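Side-chain contacts in voltage-sensor containing phosphatase (Ciona intestinalis, PDB 3V0D), which probably dephosphorylates membrane phosphoinositides under the control of voltage, using a PTEN-like phosphatase domain paired with a C2 domain: residues A[91-96]-A[229-234]; A[98-103]-A[293-298]; A[141-146]-A[187-192]; A[148-153]-A[180-185]. The protein carries 1 engineered substitution. All coordinates share one frame; numbering follows the deposited sequence.

Contact 1: residues A[91-96]-A[229-234]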
# COMPACT_ATOMS: atom_id res chain seq x y z
N MET A 91 1.53 -11.73 1.16
CA MET A 91 2.93 -11.31 1.10
C MET A 91 3.00 -9.86 0.63
O MET A 91 3.03 -9.60 -0.56
CB MET A 91 3.71 -12.24 0.17
CG MET A 91 3.68 -13.69 0.66
SD MET A 91 4.59 -13.96 2.20
CE MET A 91 6.26 -14.10 1.59
N ILE A 92 2.97 -8.92 1.55
CA ILE A 92 3.02 -7.49 1.22
C ILE A 92 4.30 -6.92 1.82
O ILE A 92 4.59 -7.10 3.00
CB ILE A 92 1.80 -6.73 1.78
CG1 ILE A 92 0.48 -7.43 1.40
CG2 ILE A 92 1.83 -5.29 1.25
CD1 ILE A 92 -0.72 -6.84 2.11
N ASP A 93 5.09 -6.21 1.00
CA ASP A 93 6.26 -5.52 1.55
C ASP A 93 5.82 -4.31 2.36
O ASP A 93 4.84 -3.62 2.01
CB ASP A 93 7.16 -5.03 0.42
CG ASP A 93 7.80 -6.13 -0.38
OD1 ASP A 93 7.78 -7.32 0.00
OD2 ASP A 93 8.37 -5.78 -1.44
N ASP A 94 6.56 -4.01 3.42
CA ASP A 94 6.23 -2.85 4.25
C ASP A 94 6.17 -1.60 3.37
O ASP A 94 7.01 -1.42 2.46
CB ASP A 94 7.26 -2.71 5.36
CG ASP A 94 6.75 -1.91 6.55
OD1 ASP A 94 7.52 -1.78 7.53
OD2 ASP A 94 5.60 -1.46 6.51
N HIS A 95 5.17 -0.76 3.61
CA HIS A 95 5.02 0.50 2.85
C HIS A 95 4.64 0.26 1.40
O HIS A 95 4.77 1.17 0.58
CB HIS A 95 6.24 1.42 2.95
CG HIS A 95 6.80 1.48 4.32
ND1 HIS A 95 6.10 1.94 5.41
CD2 HIS A 95 8.01 1.10 4.77
CE1 HIS A 95 6.86 1.84 6.48
NE2 HIS A 95 8.03 1.35 6.12
N ASN A 96 4.10 -0.92 1.11
CA ASN A 96 3.67 -1.27 -0.23
C ASN A 96 2.27 -1.90 -0.18
O ASN A 96 1.58 -1.82 0.84
CB ASN A 96 4.74 -2.15 -0.91
CG ASN A 96 5.97 -1.33 -1.27
OD1 ASN A 96 5.99 -0.66 -2.31
ND2 ASN A 96 6.99 -1.35 -0.43
N SER A 229 7.68 -5.37 -11.83
CA SER A 229 6.48 -6.16 -12.04
C SER A 229 6.73 -7.52 -11.42
O SER A 229 7.75 -8.13 -11.70
CB SER A 229 6.22 -6.34 -13.53
OG SER A 229 5.15 -7.24 -13.76
N GLU A 230 5.80 -8.02 -10.61
CA GLU A 230 5.95 -9.36 -10.01
C GLU A 230 7.30 -9.52 -9.31
O GLU A 230 7.99 -10.53 -9.46
CB GLU A 230 5.68 -10.47 -11.05
CG GLU A 230 4.25 -10.37 -11.61
CD GLU A 230 3.94 -11.34 -12.76
OE1 GLU A 230 2.82 -11.25 -13.32
OE2 GLU A 230 4.79 -12.18 -13.12
N ARG A 231 7.68 -8.46 -8.57
CA ARG A 231 8.86 -8.45 -7.70
C ARG A 231 10.18 -8.53 -8.48
O ARG A 231 11.22 -8.88 -7.91
CB ARG A 231 8.76 -9.53 -6.60
CG ARG A 231 7.39 -9.58 -5.97
CD ARG A 231 7.30 -10.68 -4.93
NE ARG A 231 7.88 -10.27 -3.65
CZ ARG A 231 7.24 -9.61 -2.69
NH1 ARG A 231 5.95 -9.27 -2.82
NH2 ARG A 231 7.88 -9.31 -1.58
N GLN A 232 10.14 -8.18 -9.76
CA GLN A 232 11.36 -8.12 -10.56
C GLN A 232 11.44 -6.79 -11.29
O GLN A 232 10.43 -6.29 -11.79
CB GLN A 232 11.38 -9.23 -11.63
CG GLN A 232 11.27 -10.66 -11.10
CD GLN A 232 12.53 -11.12 -10.42
OE1 GLN A 232 13.63 -10.70 -10.80
NE2 GLN A 232 12.40 -11.98 -9.41
N GLU A 233 12.66 -6.26 -11.42
CA GLU A 233 12.88 -5.14 -12.30
C GLU A 233 12.62 -5.55 -13.74
O GLU A 233 13.18 -6.56 -14.22
CB GLU A 233 14.31 -4.63 -12.18
CG GLU A 233 14.65 -3.53 -13.16
CD GLU A 233 16.07 -3.10 -13.06
OE1 GLU A 233 16.85 -3.50 -13.92
OE2 GLU A 233 16.43 -2.38 -12.12
N VAL A 234 11.79 -4.78 -14.44
CA VAL A 234 11.55 -5.01 -15.86
C VAL A 234 12.08 -3.87 -16.74
O VAL A 234 12.23 -4.07 -17.94
CB VAL A 234 10.08 -5.38 -16.20
CG1 VAL A 234 9.67 -6.65 -15.45
CG2 VAL A 234 9.14 -4.24 -15.88
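Two groups grip Asp93 OD1: the guanidinium of Arg231 and the hydroxyl of Ser74. Arg231 NH2 lies 2.5 Å from Asp93 OD1, a salt bridge with an N-H...O angle of 132°. That length is shorter than usual and belongs to one of two modelled conformers of Arg231, so its precise value is doubtful; the pairing holds for the conformer described. NH2 comes to the syn side of OD1, somewhat out of the carboxylate plane, and the carboxylate and guanidinium planes stand 81° apart. The arrangement is therefore a one-pronged bridge, not a flat bidentate one: Asp93 OD2 remains 3.6 Å from Arg231 NH2. The other guanidinium nitrogen, NH1, approaches the carbonyl of Met91 obliquely, with 3.7 Å between Arg231 NH1 and Met91 O, too far to count as a bond. The arginine leaves an exposed type I' turn, runs straight through its second torsion and kinks at the third (chi3 81°), which carries its end across to the phosphatase. Asp93 opens a type II turn closed at Asn96, whose ND2 donates to Asp94 O at 2.9 Å from above the carbonyl plane. By sequence this turn corresponds to the WPD loop of PTEN-like phosphatases, consistent with Ile92 O binding Arg132 of the phosphate-binding loop. The contact thus lies at the surface between domains: strand 87-92 of the phosphatase sheet ends on one side, and on the other the hairpin joining strands 223-229 and 232-238 of the C2 sheet reaches over with a single arginine.

Contact 2: residues A[98-103]-A[293-298]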
# COMPACT_ATOMS: atom_id res chain seq x y z
N PRO A 98 -0.69 -5.07 -1.63
CA PRO A 98 -0.90 -6.39 -2.23
C PRO A 98 -1.20 -6.22 -3.72
O PRO A 98 -1.70 -5.19 -4.16
CB PRO A 98 -2.17 -6.87 -1.51
CG PRO A 98 -2.95 -5.62 -1.27
CD PRO A 98 -1.88 -4.59 -0.90
N THR A 99 -0.97 -7.29 -4.48
CA THR A 99 -1.52 -7.31 -5.83
C THR A 99 -3.06 -7.32 -5.72
O THR A 99 -3.62 -7.78 -4.71
CB THR A 99 -1.05 -8.51 -6.64
OG1 THR A 99 -1.54 -9.71 -6.02
CG2 THR A 99 0.46 -8.52 -6.80
N LEU A 100 -3.74 -6.87 -6.77
CA LEU A 100 -5.20 -6.96 -6.75
C LEU A 100 -5.66 -8.40 -6.70
O LEU A 100 -6.62 -8.70 -5.99
CB LEU A 100 -5.87 -6.17 -7.88
CG LEU A 100 -5.77 -4.64 -7.77
CD1 LEU A 100 -6.50 -4.01 -8.95
CD2 LEU A 100 -6.32 -4.10 -6.46
N VAL A 101 -4.96 -9.30 -7.40
CA VAL A 101 -5.29 -10.71 -7.29
C VAL A 101 -5.22 -11.16 -5.84
O VAL A 101 -6.13 -11.84 -5.33
CB VAL A 101 -4.39 -11.55 -8.19
CG1 VAL A 101 -4.44 -13.03 -7.83
CG2 VAL A 101 -4.76 -11.34 -9.64
N ASP A 102 -4.14 -10.82 -5.14
CA ASP A 102 -4.01 -11.22 -3.75
C ASP A 102 -5.03 -10.57 -2.84
O ASP A 102 -5.52 -11.18 -1.89
CB ASP A 102 -2.62 -10.94 -3.20
CG ASP A 102 -1.55 -11.91 -3.72
OD1 ASP A 102 -1.88 -12.81 -4.49
OD2 ASP A 102 -0.38 -11.75 -3.35
N LEU A 103 -5.36 -9.30 -3.10
CA LEU A 103 -6.38 -8.63 -2.31
C LEU A 103 -7.74 -9.32 -2.48
O LEU A 103 -8.43 -9.57 -1.47
CB LEU A 103 -6.46 -7.16 -2.72
CG LEU A 103 -7.45 -6.29 -1.92
CD1 LEU A 103 -7.19 -6.33 -0.43
CD2 LEU A 103 -7.42 -4.86 -2.46
N TRP A 293 2.49 2.76 -6.95
CA TRP A 293 1.89 1.61 -7.61
C TRP A 293 0.67 2.00 -8.41
O TRP A 293 -0.10 2.88 -8.00
CB TRP A 293 1.43 0.58 -6.60
CG TRP A 293 2.50 -0.11 -5.83
CD1 TRP A 293 3.21 0.35 -4.74
CD2 TRP A 293 2.91 -1.46 -6.02
NE1 TRP A 293 4.03 -0.65 -4.25
CE2 TRP A 293 3.86 -1.76 -5.03
CE3 TRP A 293 2.54 -2.45 -6.94
CZ2 TRP A 293 4.44 -3.02 -4.92
CZ3 TRP A 293 3.12 -3.70 -6.83
CH2 TRP A 293 4.06 -3.97 -5.82
N PHE A 294 0.42 1.29 -9.49
CA PHE A 294 -0.85 1.36 -10.19
C PHE A 294 -1.13 0.01 -10.83
O PHE A 294 -0.24 -0.81 -10.99
CB PHE A 294 -0.87 2.49 -11.24
CG PHE A 294 0.03 2.23 -12.42
CD1 PHE A 294 -0.49 1.68 -13.59
CD2 PHE A 294 1.40 2.45 -12.35
CE1 PHE A 294 0.33 1.39 -14.65
CE2 PHE A 294 2.24 2.15 -13.42
CZ PHE A 294 1.70 1.62 -14.58
N ASN A 295 -2.39 -0.20 -11.23
CA ASN A 295 -2.78 -1.42 -11.92
C ASN A 295 -3.17 -1.08 -13.35
O ASN A 295 -3.98 -0.18 -13.60
CB ASN A 295 -3.91 -2.12 -11.19
CG ASN A 295 -4.23 -3.48 -11.81
OD1 ASN A 295 -4.80 -3.55 -12.90
ND2 ASN A 295 -3.82 -4.55 -11.17
N THR A 296 -2.56 -1.79 -14.30
CA THR A 296 -2.78 -1.47 -15.72
C THR A 296 -4.26 -1.53 -16.14
O THR A 296 -4.69 -0.80 -17.01
CB THR A 296 -1.96 -2.37 -16.65
OG1 THR A 296 -2.37 -3.73 -16.47
CG2 THR A 296 -0.47 -2.23 -16.42
N SER A 297 -5.03 -2.42 -15.51
CA SER A 297 -6.44 -2.59 -15.85
C SER A 297 -7.30 -1.43 -15.47
O SER A 297 -8.43 -1.29 -15.96
CB SER A 297 -7.02 -3.77 -15.13
OG SER A 297 -6.38 -4.91 -15.57
N LEU A 298 -6.81 -0.61 -14.54
CA LEU A 298 -7.58 0.49 -14.00
C LEU A 298 -7.12 1.83 -14.55
O LEU A 298 -7.70 2.86 -14.23
CB LEU A 298 -7.78 0.39 -12.48
CG LEU A 298 -8.57 -0.86 -12.07
CD1 LEU A 298 -8.52 -0.99 -10.57
CD2 LEU A 298 -10.02 -0.82 -12.52
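The interface between the phosphatase and C2 domains is formed here by the N-terminal turn of helix 100-115 and the end of strand 290-295, an edge strand of a C2 sheet. Leu100, the first residue of the helix, points at the strand, and its CD1 methyl touches the Asn295 side chain along its length: Leu100 CD1 is 3.5 Å from Asn295 ND2 and 3.9 Å from Asn295 CB. The two side chains cross obliquely, and no hydrogen bond joins the segments directly. Asn295 holds CG opposite its backbone N (chi1 -174°), sending the amide out toward the helix. Its amide is then fixed at both ends. OD1 accepts from Ser297 N at 2.9 Å, closing an Asx turn, while ND2 donates to OD2 of Asp269 on the neighbouring strand 269-276. The other oxygen of Asp269 receives the backbone N of Leu100, so one carboxylate ties the helix start to the strand, and Tyr181 OH is also bonded to its OD2. Thr99 is the N-cap: its OG1 accepts from Asp102 N at 3.0 Å with an N-H...O angle of 158°, which satisfies another amide of the first turn. Tyr181 and Leu196 add apolar cover to Leu100. At the centre of the contact, then, a leucine methyl packs against an amide whose polar atoms are bonded to Ser297 N and Asp269. An apolar touch, less certain because Leu298 was modelled in two conformers, brings Leu298 CD1 to 4.0 Å from Leu100 CD1.

Contact 3: residues A[141-146]-A[187-192]. With PO4 (phosphate ion), chain D.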
# COMPACT_ATOMS: atom_id res chain seq x y z
N LEU A 141 -14.02 -3.86 5.41
CA LEU A 141 -15.17 -3.10 5.88
C LEU A 141 -16.06 -2.65 4.74
O LEU A 141 -17.28 -2.59 4.90
CB LEU A 141 -14.72 -1.91 6.72
CG LEU A 141 -14.05 -2.29 8.03
CD1 LEU A 141 -13.42 -1.06 8.68
CD2 LEU A 141 -15.03 -3.05 8.98
N LEU A 142 -15.46 -2.35 3.58
CA LEU A 142 -16.23 -2.08 2.37
C LEU A 142 -16.98 -3.33 1.92
O LEU A 142 -18.17 -3.28 1.58
CB LEU A 142 -15.32 -1.63 1.23
CG LEU A 142 -14.74 -0.23 1.32
CD1 LEU A 142 -13.70 -0.02 0.22
CD2 LEU A 142 -15.84 0.82 1.27
N GLU A 143 -16.28 -4.46 1.87
CA GLU A 143 -16.94 -5.73 1.46
C GLU A 143 -18.12 -6.05 2.37
O GLU A 143 -19.17 -6.49 1.90
CB GLU A 143 -15.93 -6.88 1.51
CG GLU A 143 -16.60 -8.21 1.16
CD GLU A 143 -17.26 -8.24 -0.22
OE1 GLU A 143 -18.17 -9.09 -0.43
OE2 GLU A 143 -16.88 -7.43 -1.07
N ASP A 144 -17.95 -5.82 3.67
CA ASP A 144 -18.95 -6.16 4.65
C ASP A 144 -20.07 -5.14 4.71
O ASP A 144 -21.04 -5.34 5.42
CB ASP A 144 -18.28 -6.29 6.02
CG ASP A 144 -19.04 -7.18 6.99
OD1 ASP A 144 -18.98 -6.87 8.19
OD2 ASP A 144 -19.68 -8.18 6.55
N GLY A 145 -19.96 -4.04 3.98
CA GLY A 145 -21.05 -3.08 3.82
C GLY A 145 -21.16 -2.02 4.90
O GLY A 145 -22.09 -1.24 4.86
N LYS A 146 -20.21 -1.98 5.83
CA LYS A 146 -20.24 -0.97 6.89
C LYS A 146 -20.05 0.44 6.35
O LYS A 146 -20.57 1.41 6.92
CB LYS A 146 -19.22 -1.31 7.98
CG LYS A 146 -19.80 -2.44 8.88
CD LYS A 146 -18.86 -3.09 9.85
CE LYS A 146 -19.62 -4.05 10.76
NZ LYS A 146 -20.43 -5.09 10.06
N LYS A 187 -13.84 0.33 -6.48
CA LYS A 187 -14.22 0.34 -7.90
C LYS A 187 -14.55 -1.07 -8.40
O LYS A 187 -15.48 -1.25 -9.20
CB LYS A 187 -13.10 0.96 -8.74
CG LYS A 187 -13.45 1.12 -10.22
CD LYS A 187 -12.47 2.02 -10.97
CE LYS A 187 -12.55 3.47 -10.49
NZ LYS A 187 -13.94 4.02 -10.59
N ILE A 188 -13.78 -2.06 -7.96
CA ILE A 188 -14.05 -3.45 -8.33
C ILE A 188 -15.43 -3.89 -7.83
O ILE A 188 -16.21 -4.50 -8.57
CB ILE A 188 -12.91 -4.34 -7.81
CG1 ILE A 188 -11.70 -4.13 -8.70
CG2 ILE A 188 -13.33 -5.82 -7.76
CD1 ILE A 188 -10.40 -4.67 -8.16
N LYS A 189 -15.75 -3.58 -6.58
CA LYS A 189 -17.07 -3.91 -6.04
C LYS A 189 -18.17 -3.20 -6.78
O LYS A 189 -19.20 -3.80 -7.10
CB LYS A 189 -17.06 -3.65 -4.52
CG LYS A 189 -18.28 -4.11 -3.74
CD LYS A 189 -18.08 -3.92 -2.24
CE LYS A 189 -19.33 -4.29 -1.46
NZ LYS A 189 -19.74 -5.69 -1.62
N LYS A 190 -17.99 -1.91 -7.05
CA LYS A 190 -19.07 -1.12 -7.61
C LYS A 190 -19.26 -1.33 -9.11
O LYS A 190 -20.40 -1.32 -9.58
CB LYS A 190 -18.87 0.36 -7.30
CG LYS A 190 -19.12 0.71 -5.85
CD LYS A 190 -19.03 2.21 -5.60
CE LYS A 190 -19.36 2.54 -4.14
NZ LYS A 190 -19.21 3.98 -3.83
N ASN A 191 -18.18 -1.53 -9.86
CA ASN A 191 -18.24 -1.52 -11.32
C ASN A 191 -17.95 -2.84 -11.99
O ASN A 191 -18.29 -3.00 -13.17
CB ASN A 191 -17.28 -0.46 -11.89
CG ASN A 191 -17.63 0.97 -11.42
OD1 ASN A 191 -18.69 1.22 -10.85
ND2 ASN A 191 -16.73 1.90 -11.68
N TYR A 192 -17.32 -3.76 -11.27
CA TYR A 192 -16.91 -5.03 -11.85
C TYR A 192 -17.53 -6.22 -11.14
O TYR A 192 -17.12 -7.35 -11.33
CB TYR A 192 -15.37 -5.15 -11.85
CG TYR A 192 -14.72 -4.15 -12.77
CD1 TYR A 192 -14.53 -4.44 -14.11
CD2 TYR A 192 -14.31 -2.90 -12.30
CE1 TYR A 192 -13.91 -3.53 -14.95
CE2 TYR A 192 -13.69 -1.98 -13.14
CZ TYR A 192 -13.51 -2.31 -14.47
OH TYR A 192 -12.88 -1.41 -15.31
P PO4 D . -20.88 -7.53 13.05
O1 PO4 D . -20.89 -8.63 12.02
O2 PO4 D . -21.78 -8.00 14.18
O3 PO4 D . -19.45 -7.38 13.53
O4 PO4 D . -21.40 -6.26 12.45
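The flat carboxylate of Glu143 has the ammonium of Lys189 standing well out of its plane, past the oxygens and nearer OE2, while OE1 forms a salt bridge with Lys111 of helix 100-115. Lys189 NZ lies 3.4 Å from Glu143 OE2, a weak hydrogen bond within a salt bridge, and 3.8 Å from Glu143 CD. The rim of the Phe185 ring also comes against OE2. Glu143 and Lys189 meet at about a right angle. The lysine runs extended from helix 176-191 until its last torsion turns the ammonium toward the glutamate (chi4 61°). At that bend Lys189 CE rests 3.4 Å from Leu142 O, a carbonyl that already accepts from Gly145 N in the Schellman motif ending helix 131-143. Lys189 was modelled in two conformers, so these contacts hold for one of them. Beyond the glycine, Lys146 NZ bonds Asp144 OD1 at 3.0 Å from above the carboxylate plane and phosphate O4 at 2.8 Å. His33 binds the same phosphate, which probably came from the crystallisation liquor. Chemically, a positive end placed by the carbonyls at a helix C-terminus would probably be favoured by the helix dipole. The long, weak bridge to Glu143, whose stronger partner is Lys111, implies a diffuse electrostatic attraction more than a directed bond.

Contact 4: residues A[148-153]-A[180-185]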
# COMPACT_ATOMS: atom_id res chain seq x y z
N ASP A 148 -19.59 2.57 2.35
CA ASP A 148 -19.81 2.57 0.91
C ASP A 148 -18.63 3.15 0.13
O ASP A 148 -18.54 2.96 -1.09
CB ASP A 148 -21.04 3.46 0.55
CG ASP A 148 -22.36 2.96 1.10
OD1 ASP A 148 -23.23 3.82 1.40
OD2 ASP A 148 -22.58 1.73 1.17
N THR A 149 -17.77 3.92 0.81
CA THR A 149 -16.65 4.60 0.16
C THR A 149 -15.34 4.24 0.86
O THR A 149 -15.29 4.06 2.09
CB THR A 149 -16.80 6.14 0.16
OG1 THR A 149 -16.65 6.68 1.49
CG2 THR A 149 -18.15 6.55 -0.44
N ALA A 150 -14.28 4.13 0.06
CA ALA A 150 -12.95 3.89 0.60
C ALA A 150 -12.57 4.96 1.60
O ALA A 150 -12.00 4.65 2.64
CB ALA A 150 -11.93 3.81 -0.52
N LYS A 151 -12.89 6.23 1.31
CA LYS A 151 -12.52 7.30 2.22
C LYS A 151 -13.08 7.06 3.62
O LYS A 151 -12.36 7.21 4.61
CB LYS A 151 -12.99 8.63 1.67
CG LYS A 151 -12.56 9.84 2.48
CD LYS A 151 -13.21 11.11 1.95
CE LYS A 151 -12.77 12.34 2.75
NZ LYS A 151 -13.30 12.40 4.15
N GLU A 152 -14.37 6.73 3.71
CA GLU A 152 -14.98 6.52 5.01
C GLU A 152 -14.39 5.30 5.70
O GLU A 152 -14.17 5.33 6.91
CB GLU A 152 -16.49 6.39 4.91
CG GLU A 152 -17.16 7.69 4.63
CD GLU A 152 -18.59 7.47 4.25
OE1 GLU A 152 -18.81 6.96 3.13
OE2 GLU A 152 -19.50 7.78 5.05
N ALA A 153 -14.15 4.22 4.96
CA ALA A 153 -13.60 3.02 5.58
C ALA A 153 -12.19 3.30 6.12
O ALA A 153 -11.86 2.92 7.26
CB ALA A 153 -13.57 1.88 4.60
N ARG A 180 -4.86 4.32 -2.66
CA ARG A 180 -5.30 4.04 -4.01
C ARG A 180 -5.84 2.62 -4.14
O ARG A 180 -6.83 2.40 -4.84
CB ARG A 180 -4.14 4.29 -4.97
CG ARG A 180 -4.44 3.96 -6.41
CD ARG A 180 -3.44 4.61 -7.37
NE ARG A 180 -2.05 4.65 -6.91
CZ ARG A 180 -1.42 5.69 -6.36
NH1 ARG A 180 -0.18 5.52 -5.99
NH2 ARG A 180 -1.99 6.88 -6.18
N TYR A 181 -5.19 1.65 -3.50
CA TYR A 181 -5.60 0.26 -3.64
C TYR A 181 -6.92 -0.04 -2.95
O TYR A 181 -7.71 -0.85 -3.45
CB TYR A 181 -4.45 -0.69 -3.23
CG TYR A 181 -3.56 -0.98 -4.43
CD1 TYR A 181 -2.91 0.05 -5.13
CD2 TYR A 181 -3.45 -2.28 -4.93
CE1 TYR A 181 -2.20 -0.19 -6.26
CE2 TYR A 181 -2.74 -2.53 -6.12
CZ TYR A 181 -2.13 -1.48 -6.78
OH TYR A 181 -1.46 -1.68 -7.97
N VAL A 182 -7.20 0.62 -1.81
CA VAL A 182 -8.54 0.50 -1.23
C VAL A 182 -9.56 1.09 -2.22
O VAL A 182 -10.66 0.54 -2.40
CB VAL A 182 -8.64 1.14 0.17
CG1 VAL A 182 -10.03 0.93 0.76
CG2 VAL A 182 -7.58 0.56 1.11
N GLY A 183 -9.21 2.20 -2.87
CA GLY A 183 -10.07 2.78 -3.90
C GLY A 183 -10.28 1.85 -5.07
O GLY A 183 -11.39 1.75 -5.60
N TYR A 184 -9.23 1.14 -5.49
CA TYR A 184 -9.38 0.13 -6.52
C TYR A 184 -10.38 -0.94 -6.09
O TYR A 184 -11.22 -1.38 -6.91
CB TYR A 184 -8.05 -0.54 -6.81
CG TYR A 184 -7.04 0.24 -7.64
CD1 TYR A 184 -5.73 -0.25 -7.72
CD2 TYR A 184 -7.35 1.40 -8.36
CE1 TYR A 184 -4.79 0.35 -8.54
CE2 TYR A 184 -6.40 2.01 -9.18
CZ TYR A 184 -5.12 1.46 -9.30
OH TYR A 184 -4.16 2.00 -10.12
N PHE A 185 -10.31 -1.40 -4.84
CA PHE A 185 -11.26 -2.38 -4.37
C PHE A 185 -12.70 -1.84 -4.42
O PHE A 185 -13.61 -2.54 -4.85
CB PHE A 185 -10.90 -2.89 -2.97
CG PHE A 185 -11.85 -3.95 -2.52
CD1 PHE A 185 -11.91 -5.18 -3.18
CD2 PHE A 185 -12.79 -3.70 -1.52
CE1 PHE A 185 -12.88 -6.13 -2.85
CE2 PHE A 185 -13.72 -4.66 -1.17
CZ PHE A 185 -13.77 -5.87 -1.81
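Helices 150-161 and 176-191 come within 5.5 Å of each other between Ala150 CA and Gly183 CA, a close approach made where one backbone carries a methyl and the other no side chain at all. Ala150 CB points into helix 176-191 and meets two things there: Val182 CG1 lies 3.7 Å from Ala150 CB, and Gly183 N lies 3.9 Å from it. The methyl thus rests beside bare backbone. Val182 sets CG1 opposite its backbone N (chi1 -177°), which turns that branch to the alanine; elsewhere the valine packs on Ser139 and Leu142 of helix 131-143, making the site a three-helix junction. The first turn of helix 150-161 is pinned by Thr149 at the N-cap. Glu152 N donates to Thr149 OG1 at 3.2 Å with an N-H...O angle of 160°, and the same hydroxyl donates to Glu152 OE1 at 2.7 Å, using the carboxylate's anti lone pair. Ala150 N is taken by Glu186 OE1, so a second carboxylate, from the partner helix, binds at the start of the helix. The side chains that meet are apolar, the methyl also lying against a backbone N, and no hydrogen bond crosses between the segments. This chemistry implies that closeness here comes from small residues fitting together, while the acidic groups near the amino end would probably interact favourably with the helix dipole.

In the fold
Contacts 1 and 2 both join the phosphatase to the C2 domain, but differently: contact 1 is a solvent-edge salt bridge reaching from a hairpin, whereas contact 2 is buried but mixed, a methyl on a hydrogen-bonded amide. Asn96 OD1 and Trp293 NE1, 2.8 Å apart, connect the two. Contacts 3 and 4 share helix 176-191, their centres about 8 Å apart; contact 4 is its buried packing, and contact 3 its partly buried, charged end. That helix also reaches contact 2, where Arg180 and Tyr184 bond the backbone of strand 290-295. Charge thus appears at the surface in contact 1 and at the partly buried helix ends of contact 3, while methyl packing marks the interior at contact 4.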